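Local structure of uncharacterized protein (Acinetobacter baumannii, 5D66) at residues A[73-76]-A[77-81]; A[134-138]-A[139-143]. The protein is of unknown function but folds as a stack of ankyrin repeats, a scaffold that in its relatives commonly serves protein-protein recognition. All coordinates share one frame; numbering follows the deposited sequence.

Contact 1. Residues A[73-76]-A[77-81]; sequences YLYA and GAQGY
Tyr75 swings its ring toward the C-terminal end of its helix, with CG anti to the backbone N (chi1 -170°), and Gln79, one turn on, comes up to meet it. The first torsion of Gln79 (chi1 -58°, CG anti to the carbonyl carbon) lays CG over one face of the Tyr75 ring. This is a CH-pi contact: Gln79 CG lies 3.7 Å from the centroid of the Tyr75 ring, displaced toward the rim on the CE2 side. The bend at chi2 then turns the amide along the ring at a shallow tilt, and its OE1 is hydrogen-bonded to Arg112. Tyr81 meets the same Tyr75 ring at its edge, CE2 to CE2 at 3.9 Å. Gln79 CB sits over the centre of the Tyr81 ring, so Gln79 packs against both tyrosines. One water joins the two phenols, 2.5 Å from Tyr75 OH and 2.7 Å from Tyr81 OH.

The same stretch of chain ends the helix. Gln79 N still bonds to Tyr75 O at 2.9 Å. Gly80 then takes a positive phi (69°), and Tyr81 N reaches back to Ala76 O at 2.9 Å, the bond that closes the Schellman motif. Tyr81 is also the N-cap of helix 82-90. One residue thus serves the end of one helix and the start of the next, a tight helix-turn-helix link as in ankyrin-repeat folds. Ala76 CB packs against Tyr81 CB at 4.1 Å.

Tyr73 and Ala76 pack on helix 82-90, where both touch Leu85, while the Tyr75 ring leans on Met41 and Thr44 of helix 39-45.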
# COMPACT_ATOMS: atom_id res chain seq x y z
N TYR A 73 -6.11 2.15 -3.94
CA TYR A 73 -5.39 0.93 -3.57
C TYR A 73 -4.01 1.27 -2.98
O TYR A 73 -3.63 0.76 -1.92
CB TYR A 73 -5.29 0.04 -4.81
CG TYR A 73 -4.10 -0.91 -4.79
CD1 TYR A 73 -4.07 -1.98 -3.92
CD2 TYR A 73 -3.01 -0.70 -5.61
CE1 TYR A 73 -2.95 -2.84 -3.91
CE2 TYR A 73 -1.91 -1.54 -5.61
CZ TYR A 73 -1.87 -2.57 -4.72
OH TYR A 73 -0.77 -3.41 -4.67
N LEU A 74 -3.20 2.05 -3.70
CA LEU A 74 -1.84 2.31 -3.25
C LEU A 74 -1.80 3.00 -1.90
O LEU A 74 -0.97 2.68 -1.04
CB LEU A 74 -1.05 3.10 -4.27
CG LEU A 74 -0.68 2.39 -5.52
CD1 LEU A 74 -0.30 3.38 -6.63
CD2 LEU A 74 0.51 1.48 -5.27
N TYR A 75 -2.68 3.98 -1.70
CA TYR A 75 -2.71 4.76 -0.50
C TYR A 75 -3.24 3.90 0.68
O TYR A 75 -2.70 3.95 1.79
CB TYR A 75 -3.64 5.95 -0.65
CG TYR A 75 -3.58 6.96 0.45
CD1 TYR A 75 -2.72 8.02 0.36
CD2 TYR A 75 -4.38 6.88 1.56
CE1 TYR A 75 -2.61 8.96 1.37
CE2 TYR A 75 -4.29 7.80 2.56
CZ TYR A 75 -3.42 8.87 2.47
OH TYR A 75 -3.35 9.83 3.46
N ALA A 76 -4.28 3.11 0.45
CA ALA A 76 -4.81 2.26 1.53
C ALA A 76 -3.72 1.28 1.98
O ALA A 76 -3.58 1.02 3.19
CB ALA A 76 -6.06 1.51 1.12
N GLY A 77 -2.96 0.72 1.05
CA GLY A 77 -1.87 -0.17 1.44
C GLY A 77 -0.79 0.56 2.24
O GLY A 77 -0.35 0.09 3.31
N ALA A 78 -0.36 1.73 1.80
CA ALA A 78 0.68 2.48 2.49
C ALA A 78 0.26 2.89 3.88
O ALA A 78 1.10 2.92 4.80
CB ALA A 78 1.09 3.69 1.68
N GLN A 79 -1.02 3.18 4.07
CA GLN A 79 -1.51 3.68 5.35
C GLN A 79 -2.04 2.59 6.27
O GLN A 79 -2.42 2.87 7.39
CB GLN A 79 -2.60 4.73 5.14
CG GLN A 79 -2.15 5.93 4.34
CD GLN A 79 -0.99 6.69 4.92
OE1 GLN A 79 -0.11 7.17 4.18
NE2 GLN A 79 -0.94 6.80 6.24
N GLY A 80 -2.07 1.34 5.80
CA GLY A 80 -2.65 0.29 6.63
C GLY A 80 -4.16 0.41 6.81
O GLY A 80 -4.71 0.00 7.82
N TYR A 81 -4.82 1.01 5.83
CA TYR A 81 -6.29 1.13 5.86
C TYR A 81 -6.81 -0.19 5.27
O TYR A 81 -7.18 -0.30 4.11
CB TYR A 81 -6.75 2.33 5.06
CG TYR A 81 -6.39 3.69 5.65
CD1 TYR A 81 -5.89 3.86 6.94
CD2 TYR A 81 -6.56 4.83 4.88
CE1 TYR A 81 -5.57 5.12 7.43
CE2 TYR A 81 -6.28 6.10 5.40
CZ TYR A 81 -5.78 6.21 6.67
OH TYR A 81 -5.50 7.47 7.17
O HOH W 1 -4.31 9.37 5.75

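Contact 2. Residues A[134-138]-A[139-143]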
# COMPACT_ATOMS: atom_id res chain seq x y z
N LEU A 134 14.12 4.38 -4.87
CA LEU A 134 15.16 4.53 -3.84
C LEU A 134 16.10 3.33 -3.85
O LEU A 134 17.07 3.30 -3.08
CB LEU A 134 14.53 4.67 -2.44
CG LEU A 134 13.61 5.90 -2.29
CD1 LEU A 134 12.50 5.65 -1.23
CD2 LEU A 134 14.37 7.09 -1.90
N GLY A 135 15.87 2.33 -4.72
CA GLY A 135 16.69 1.15 -4.83
C GLY A 135 16.35 0.11 -3.76
O GLY A 135 17.12 -0.81 -3.53
N TRP A 136 15.17 0.22 -3.16
CA TRP A 136 14.81 -0.59 -2.01
C TRP A 136 13.65 -1.51 -2.38
O TRP A 136 12.70 -1.13 -3.06
CB TRP A 136 14.47 0.21 -0.77
CG TRP A 136 15.57 1.00 -0.19
CD1 TRP A 136 16.90 0.70 -0.25
CD2 TRP A 136 15.49 2.20 0.59
NE1 TRP A 136 17.64 1.61 0.43
CE2 TRP A 136 16.80 2.55 0.96
CE3 TRP A 136 14.44 3.10 0.90
CZ2 TRP A 136 17.09 3.72 1.69
CZ3 TRP A 136 14.72 4.23 1.67
CH2 TRP A 136 16.04 4.52 2.07
N THR A 137 13.72 -2.72 -1.85
CA THR A 137 12.63 -3.68 -1.82
C THR A 137 11.85 -3.52 -0.50
O THR A 137 12.32 -2.83 0.45
CB THR A 137 13.21 -5.09 -1.89
OG1 THR A 137 14.10 -5.18 -0.76
CG2 THR A 137 13.94 -5.41 -3.13
N ALA A 138 10.76 -4.23 -0.36
CA ALA A 138 10.05 -4.31 0.91
C ALA A 138 10.99 -4.81 2.03
O ALA A 138 10.95 -4.28 3.10
CB ALA A 138 8.83 -5.17 0.77
N LEU A 139 11.76 -5.87 1.73
CA LEU A 139 12.69 -6.42 2.68
C LEU A 139 13.71 -5.36 3.14
O LEU A 139 13.96 -5.21 4.35
CB LEU A 139 13.39 -7.64 2.09
CG LEU A 139 14.39 -8.37 2.98
CD1 LEU A 139 13.78 -8.90 4.23
CD2 LEU A 139 15.04 -9.47 2.20
N LEU A 140 14.32 -4.67 2.21
CA LEU A 140 15.31 -3.65 2.56
C LEU A 140 14.68 -2.57 3.41
O LEU A 140 15.27 -2.14 4.42
CB LEU A 140 15.99 -3.09 1.34
CG LEU A 140 17.02 -4.00 0.70
CD1 LEU A 140 17.32 -3.61 -0.73
CD2 LEU A 140 18.32 -4.00 1.49
N GLU A 141 13.52 -2.06 3.02
CA GLU A 141 12.89 -1.02 3.86
C GLU A 141 12.52 -1.52 5.24
O GLU A 141 12.67 -0.77 6.20
CB GLU A 141 11.68 -0.41 3.16
CG GLU A 141 12.05 0.39 1.92
CD GLU A 141 11.13 1.57 1.59
OE1 GLU A 141 10.33 1.93 2.39
OE2 GLU A 141 11.27 2.15 0.51
N ALA A 142 12.02 -2.74 5.35
CA ALA A 142 11.68 -3.23 6.68
C ALA A 142 12.89 -3.27 7.61
O ALA A 142 12.77 -3.03 8.81
CB ALA A 142 11.09 -4.61 6.56
N ILE A 143 14.09 -3.47 7.04
CA ILE A 143 15.31 -3.54 7.83
C ILE A 143 15.82 -2.13 8.09
O ILE A 143 16.07 -1.79 9.28
CB ILE A 143 16.37 -4.38 7.10
CG1 ILE A 143 15.91 -5.85 6.97
CG2 ILE A 143 17.72 -4.33 7.86
CD1 ILE A 143 16.68 -6.68 6.08
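Thr137 OG1 accepts the backbone N-H of Leu140 at 3.0 Å, in a nearly straight bond (168°). With chi1 at 58°, OG1 stands between the backbone N and the carbonyl carbon, turned toward the first turn of the helix. Leu140 CG and CD1 pack beside this hydroxyl, with CG 3.5 Å from OG1. Thr137 O receives Glu141 N at 2.9 Å, and Ala138 O receives Ala142 N.

Thr137 is the N-cap of helix 138-144. Thr137 to Leu140 read Thr-Ala-Leu-Leu, which corresponds to the TPLH motif of ankyrin repeats, whose threonine likewise caps a helix. Thr137 N is buried without a partner in the model.

Glu141 extends back past the cap to Trp136. Its CG lies 3.6 Å from Trp136 CB, and OE2 reaches the indole edge in plane, 3.3 Å from CE3. Carboxylate and ring stand almost perpendicular, 86° apart. Asn132 positions both partners: its ND2 bonds to Glu141 OE2, and its OD1 accepts from Leu134 N and Trp136 N. Glu141 OE1 lies close to Glu111 OE1, a pairing of like charges that may raise the pKa of one of them. Ala138 faces helix 106-111, and Leu140 touches Pro176 and His179 of helix 176-183.

From the N terminus, contact 1 comes first, with 73-76 running directly into 77-81. It closes the short turn from helix 72-79 into helix 82-90. The chain then passes through helices 82-90, 106-111 and 115-124 before contact 2 opens at 134-138. That contact joins a loop to the start of helix 138-144. The two are in series and neither nest nor cross. The centres of contacts 1 and 2 are about 17 Å apart. The nearest atoms of contacts 1 and 2 are about 9 Å apart. Contact 1 holds the C-terminal end of one helix, contact 2 the N-terminal end of another. Helix 106-111 lies between them, linked to Gln79 through the following Arg112 and packed against Ala138.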